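Local structure of MHC class I antigen (Anolis carolinensis, 7CPO) at residues E185-K190 and D266-P271; I215-T220 and T245-K250. The protein probably presents peptides to T cells, as MHC class I heavy chains do in complex with beta2-microglobulin. One frame throughout, in Å; residues are numbered along the deposited sequence. Where two conformers were deposited one is given.

How the contacts relate
Both contacts lie in the immunoglobulin C1-set domain of the heavy chain, about 14 Å apart between centres. Along the chain contact 2 is nested inside contact 1: 185-190 comes first, then 215-220, 245-250 and 266-271. Contact 1 joins the entry into edge strand 188-193 to the loop between strands 259-264 and 272-274. Contact 2 crosses the middle, between strand 216-221 of one sheet and strand 243-251 of the other. The two touch where Pro187 CG packs 4.0 Å from Ile215 CD1. Contact 1 thus lies at one end of the sandwich and contact 2 between the facing sheets.

Contact 1: E185-K190 and D266-P271; sequences EVPEVK and DGLPNP
Val186 meets Leu268 with CG1 set anti to the backbone N (chi1 -178°). In Leu268, chi1 of -49° places CG anti to the carbonyl carbon, and with chi2 at 174° CD1 runs on while CD2 branches off toward Val186 and Pro187. One methyl branch of each residue does the touching: Val186 CG1 lies 3.8 Å from Leu268 CD2. The two side chains run at a slant to each other. Leu268 CD2 also packs on Pro187 CD at 4.0 Å, so one methyl serves both residues. The other branch of Val186, CG2, sits 3.9 Å from the carbonyl O of Gly267.

The backbones come closest at Gly267, which has no side chain. Gly267 CA is 4.5 Å from Val186 CA and also 4.5 Å from Pro187 CD. No hydrogen bond links the two segments, so they meet by packing alone. Pro187 is buried and continues inward onto Val207 and Phe210 of strand 201-210. Leu268 also packs on Val263 of strand 259-264. Val186 is on the exposed side. Glu188 points its CB away from 266-271 and forms a salt bridge with Arg12 of the beta2-microglobulin chain.

This is plain apolar packing at one end of an immunoglobulin C1-set sandwich, where the start of an edge strand meets the loop between two strands of the opposite sheet.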
loop_
_atom_site.group_PDB
_atom_site.type_symbol
_atom_site.label_atom_id
_atom_site.label_comp_id
_atom_site.label_asym_id
_atom_site.label_seq_id
_atom_site.Cartn_x
_atom_site.Cartn_y
_atom_site.Cartn_z
ATOM N N GLU A 185 -13.682 -12.750 -1.471
ATOM C CA GLU A 185 -13.713 -13.044 -2.898
ATOM C C GLU A 185 -12.818 -14.248 -3.172
ATOM O O GLU A 185 -11.688 -14.308 -2.676
ATOM C CB GLU A 185 -13.279 -11.829 -3.717
ATOM C CG GLU A 185 -14.168 -10.614 -3.498
ATOM C CD GLU A 185 -14.339 -9.745 -4.745
ATOM O OE1 GLU A 185 -14.532 -10.305 -5.852
ATOM O OE2 GLU A 185 -14.294 -8.494 -4.611
ATOM N N VAL A 186 -13.327 -15.197 -3.954
ATOM C CA VAL A 186 -12.671 -16.505 -4.120
ATOM C C VAL A 186 -11.445 -16.360 -5.018
ATOM O O VAL A 186 -11.539 -15.760 -6.097
ATOM C CB VAL A 186 -13.652 -17.523 -4.694
ATOM C CG1 VAL A 186 -12.981 -18.882 -4.819
ATOM C CG2 VAL A 186 -14.894 -17.615 -3.819
ATOM N N PRO A 187 -10.279 -16.860 -4.610
ATOM C CA PRO A 187 -9.132 -16.896 -5.523
ATOM C C PRO A 187 -9.446 -17.665 -6.801
ATOM O O PRO A 187 -10.221 -18.626 -6.811
ATOM C CB PRO A 187 -8.047 -17.611 -4.709
ATOM C CG PRO A 187 -8.490 -17.508 -3.298
ATOM C CD PRO A 187 -9.975 -17.481 -3.312
ATOM N N GLU A 188 -8.829 -17.211 -7.885
ATOM C CA GLU A 188 -8.943 -17.797 -9.213
ATOM C C GLU A 188 -7.552 -18.297 -9.575
ATOM O O GLU A 188 -6.652 -17.486 -9.833
ATOM C CB GLU A 188 -9.462 -16.763 -10.224
ATOM C CG GLU A 188 -10.764 -16.061 -9.792
ATOM C CD GLU A 188 -10.807 -14.538 -10.076
ATOM O OE1 GLU A 188 -10.107 -14.048 -10.993
ATOM O OE2 GLU A 188 -11.564 -13.827 -9.375
ATOM N N VAL A 189 -7.380 -19.623 -9.582
ATOM C CA VAL A 189 -6.076 -20.281 -9.690
ATOM C C VAL A 189 -5.928 -20.908 -11.070
ATOM O O VAL A 189 -6.741 -21.751 -11.469
ATOM C CB VAL A 189 -5.898 -21.365 -8.618
ATOM C CG1 VAL A 189 -4.455 -21.891 -8.631
ATOM C CG2 VAL A 189 -6.305 -20.845 -7.251
ATOM N N LYS A 190 -4.867 -20.541 -11.773
ATOM C CA LYS A 190 -4.609 -21.047 -13.111
ATOM C C LYS A 190 -3.146 -21.458 -13.204
ATOM O O LYS A 190 -2.258 -20.680 -12.856
ATOM C CB LYS A 190 -4.957 -19.977 -14.161
ATOM C CG LYS A 190 -4.518 -20.280 -15.573
ATOM C CD LYS A 190 -5.730 -20.310 -16.470
ATOM C CE LYS A 190 -5.370 -20.438 -17.939
ATOM N NZ LYS A 190 -4.735 -19.206 -18.427
ATOM N N ASP A 266 -9.489 -17.750 2.897
ATOM C CA ASP A 266 -10.835 -17.658 3.474
ATOM C C ASP A 266 -11.942 -17.939 2.450
ATOM O O ASP A 266 -13.033 -18.389 2.823
ATOM C CB ASP A 266 -11.059 -16.273 4.086
ATOM C CG ASP A 266 -10.268 -16.048 5.366
ATOM O OD1 ASP A 266 -9.526 -16.956 5.815
ATOM O OD2 ASP A 266 -10.417 -14.945 5.934
ATOM N N GLY A 267 -11.707 -17.655 1.169
ATOM C CA GLY A 267 -12.723 -17.954 0.176
ATOM C C GLY A 267 -12.869 -19.424 -0.148
ATOM O O GLY A 267 -13.850 -19.805 -0.795
ATOM N N LEU A 268 -11.919 -20.252 0.281
ATOM C CA LEU A 268 -11.918 -21.682 -0.013
ATOM C C LEU A 268 -12.255 -22.432 1.266
ATOM O O LEU A 268 -11.408 -22.532 2.170
ATOM C CB LEU A 268 -10.554 -22.131 -0.551
ATOM C CG LEU A 268 -9.943 -21.300 -1.675
ATOM C CD1 LEU A 268 -8.558 -21.793 -1.966
ATOM C CD2 LEU A 268 -10.802 -21.357 -2.911
ATOM N N PRO A 269 -13.468 -22.962 1.405
ATOM C CA PRO A 269 -13.736 -23.818 2.572
ATOM C C PRO A 269 -12.774 -24.999 2.642
ATOM O O PRO A 269 -12.306 -25.342 3.734
ATOM C CB PRO A 269 -15.199 -24.238 2.362
ATOM C CG PRO A 269 -15.440 -24.057 0.868
ATOM C CD PRO A 269 -14.619 -22.869 0.487
ATOM N N ASN A 270 -12.419 -25.620 1.474
ATOM C CA ASN A 270 -11.321 -26.583 1.404
ATOM C C ASN A 270 -10.167 -26.008 0.595
ATOM O O ASN A 270 -10.399 -25.273 -0.364
ATOM C CB ASN A 270 -11.757 -27.902 0.751
ATOM C CG ASN A 270 -13.194 -28.247 1.039
ATOM O OD1 ASN A 270 -13.533 -28.621 2.163
ATOM N ND2 ASN A 270 -14.056 -28.120 0.027
ATOM N N PRO A 271 -8.920 -26.324 0.929
ATOM C CA PRO A 271 -7.813 -25.882 0.073
ATOM C C PRO A 271 -7.934 -26.515 -1.308
ATOM O O PRO A 271 -8.528 -27.580 -1.466
ATOM C CB PRO A 271 -6.562 -26.371 0.820
ATOM C CG PRO A 271 -7.022 -26.647 2.234
ATOM C CD PRO A 271 -8.453 -27.095 2.093
#

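Contact 2: I215-T220 and T245-K250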
loop_
_atom_site.group_PDB
_atom_site.type_symbol
_atom_site.label_atom_id
_atom_site.label_comp_id
_atom_site.label_asym_id
_atom_site.label_seq_id
_atom_site.Cartn_x
_atom_site.Cartn_y
_atom_site.Cartn_z
ATOM N N ILE A 215 -3.144 -14.982 2.238
ATOM C CA ILE A 215 -3.266 -16.167 1.400
ATOM C C ILE A 215 -2.021 -17.022 1.582
ATOM O O ILE A 215 -0.931 -16.509 1.852
ATOM C CB ILE A 215 -3.500 -15.773 -0.085
ATOM C CG1 ILE A 215 -3.999 -16.973 -0.899
ATOM C CG2 ILE A 215 -2.258 -15.119 -0.698
ATOM C CD1 ILE A 215 -4.780 -16.568 -2.140
ATOM N N ASP A 216 -2.194 -18.341 1.453
ATOM C CA ASP A 216 -1.096 -19.299 1.541
ATOM C C ASP A 216 -1.041 -20.065 0.225
ATOM O O ASP A 216 -1.951 -20.837 -0.094
ATOM C CB ASP A 216 -1.262 -20.248 2.734
ATOM C CG ASP A 216 0.089 -20.750 3.290
ATOM O OD1 ASP A 216 1.164 -20.447 2.696
ATOM O OD2 ASP A 216 0.071 -21.455 4.328
ATOM N N ILE A 217 0.016 -19.828 -0.539
ATOM C CA ILE A 217 0.245 -20.468 -1.821
ATOM C C ILE A 217 1.576 -21.188 -1.751
ATOM O O ILE A 217 2.603 -20.573 -1.433
ATOM C CB ILE A 217 0.260 -19.450 -2.969
ATOM C CG1 ILE A 217 -0.968 -18.539 -2.883
ATOM C CG2 ILE A 217 0.395 -20.174 -4.322
ATOM C CD1 ILE A 217 -0.908 -17.388 -3.846
ATOM N N ASP A 218 1.562 -22.477 -2.059
ATOM C CA ASP A 218 2.785 -23.261 -2.112
ATOM C C ASP A 218 2.688 -24.269 -3.246
ATOM O O ASP A 218 1.635 -24.869 -3.478
ATOM C CB ASP A 218 3.061 -23.998 -0.785
ATOM C CG ASP A 218 3.742 -23.113 0.257
ATOM O OD1 ASP A 218 3.083 -22.718 1.253
ATOM O OD2 ASP A 218 4.945 -22.809 0.080
ATOM N N TRP A 219 3.792 -24.440 -3.956
ATOM C CA TRP A 219 3.947 -25.595 -4.823
ATOM C C TRP A 219 4.251 -26.839 -3.984
ATOM O O TRP A 219 5.101 -26.817 -3.086
ATOM C CB TRP A 219 5.055 -25.341 -5.837
ATOM C CG TRP A 219 4.563 -24.630 -7.029
ATOM C CD1 TRP A 219 4.737 -23.309 -7.335
ATOM C CD2 TRP A 219 3.799 -25.197 -8.094
ATOM N NE1 TRP A 219 4.130 -23.023 -8.526
ATOM C CE2 TRP A 219 3.543 -24.162 -9.015
ATOM C CE3 TRP A 219 3.311 -26.482 -8.362
ATOM C CZ2 TRP A 219 2.816 -24.371 -10.188
ATOM C CZ3 TRP A 219 2.590 -26.692 -9.522
ATOM C CH2 TRP A 219 2.351 -25.642 -10.425
ATOM N N THR A 220 3.540 -27.921 -4.265
ATOM C CA THR A 220 3.813 -29.183 -3.611
ATOM C C THR A 220 4.453 -30.165 -4.588
ATOM O O THR A 220 4.377 -30.017 -5.810
ATOM C CB THR A 220 2.539 -29.761 -2.990
ATOM O OG1 THR A 220 1.494 -29.792 -3.964
ATOM C CG2 THR A 220 2.101 -28.900 -1.844
ATOM N N THR A 245 -1.222 -12.456 -7.413
ATOM C CA THR A 245 0.175 -12.862 -7.280
ATOM C C THR A 245 0.415 -14.127 -8.104
ATOM O O THR A 245 -0.512 -14.699 -8.689
ATOM C CB THR A 245 0.557 -13.080 -5.814
ATOM O OG1 THR A 245 1.974 -13.241 -5.712
ATOM C CG2 THR A 245 -0.118 -14.297 -5.275
ATOM N N TRP A 246 1.677 -14.570 -8.137
ATOM C CA TRP A 246 2.045 -15.813 -8.804
ATOM C C TRP A 246 3.163 -16.519 -8.044
ATOM O O TRP A 246 3.892 -15.921 -7.249
ATOM C CB TRP A 246 2.479 -15.583 -10.255
ATOM C CG TRP A 246 3.674 -14.709 -10.403
ATOM C CD1 TRP A 246 3.682 -13.367 -10.679
ATOM C CD2 TRP A 246 5.043 -15.104 -10.307
ATOM N NE1 TRP A 246 4.975 -12.901 -10.745
ATOM C CE2 TRP A 246 5.829 -13.948 -10.521
ATOM C CE3 TRP A 246 5.688 -16.322 -10.056
ATOM C CZ2 TRP A 246 7.222 -13.977 -10.490
ATOM C CZ3 TRP A 246 7.077 -16.346 -10.018
ATOM C CH2 TRP A 246 7.826 -15.181 -10.238
ATOM N N ARG A 247 3.289 -17.816 -8.317
ATOM C CA ARG A 247 4.338 -18.652 -7.757
ATOM C C ARG A 247 4.753 -19.685 -8.792
ATOM O O ARG A 247 3.895 -20.333 -9.402
ATOM C CB ARG A 247 3.865 -19.350 -6.491
ATOM C CG ARG A 247 4.988 -19.806 -5.603
ATOM C CD ARG A 247 4.393 -20.410 -4.358
ATOM N NE ARG A 247 5.413 -20.830 -3.397
ATOM C CZ ARG A 247 6.005 -20.025 -2.517
ATOM N NH1 ARG A 247 5.682 -18.739 -2.470
ATOM N NH2 ARG A 247 6.905 -20.517 -1.670
ATOM N N SER A 248 6.065 -19.852 -8.959
ATOM C CA SER A 248 6.645 -20.686 -10.000
ATOM C C SER A 248 7.583 -21.727 -9.407
ATOM O O SER A 248 8.103 -21.581 -8.297
ATOM C CB SER A 248 7.414 -19.847 -11.018
ATOM O OG SER A 248 8.552 -19.273 -10.404
ATOM N N VAL A 249 7.785 -22.793 -10.177
ATOM C CA VAL A 249 8.739 -23.849 -9.855
ATOM C C VAL A 249 9.329 -24.362 -11.165
ATOM O O VAL A 249 8.642 -24.428 -12.189
ATOM C CB VAL A 249 8.076 -24.978 -9.031
ATOM C CG1 VAL A 249 6.888 -25.570 -9.782
ATOM C CG2 VAL A 249 9.098 -26.059 -8.664
ATOM N N LYS A 250 10.618 -24.677 -11.151
ATOM C CA LYS A 250 11.242 -25.317 -12.298
ATOM C C LYS A 250 11.146 -26.824 -12.101
ATOM O O LYS A 250 11.646 -27.359 -11.102
ATOM C CB LYS A 250 12.692 -24.875 -12.496
ATOM C CG LYS A 250 13.189 -25.273 -13.892
ATOM C CD LYS A 250 14.611 -24.829 -14.226
ATOM C CE LYS A 250 14.595 -23.568 -15.120
ATOM N NZ LYS A 250 13.988 -23.796 -16.481
HETATM O O HOH W 1 6.318 -23.546 -2.609
#
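Trp219 and Val249 form the tight part of this contact. Val249 CG1 sits over one face of the indole, 3.6 Å from the centroid of the five-membered ring, a CH-pi contact. The first torsion of Val249 (chi1 58°) puts CG1 between the backbone N and the carbonyl carbon. The indole edge is used too. Trp219 NE1 donates to Arg247 O at 2.8 Å, with an N-H...O angle of 166°. The oxygen lies near the ring plane, but the donor stands above the carbonyl plane. This bond satisfies the indole N-H inside the sandwich. Further along, Ile217 CD1 and Thr245 CG2 meet tip to tip at 3.5 Å. The aliphatic part of Arg247 is also well packed: CG lies 3.9 Å from Trp219 CD1, and CD 3.4 Å from Ile217 O.

The guanidinium tip of Arg247 is the loose, hydrated side. Ile217 O lies over one of its faces. Asp218 OD2 is 3.5 Å from Arg247 NH2, well out of the guanidinium plane, so this salt bridge rests on charge alone. A water donates to Asp218 OD2 and accepts from Trp219 N and Arg247 NE.

Strands 216-220 and 245-250 face each other from the two sheets, 15° from parallel and 7.5 Å apart at closest approach. Trp219 also packs on the Cys205-Cys261 disulfide. A tryptophan against the intersheet disulfide is the classic core of an immunoglobulin domain.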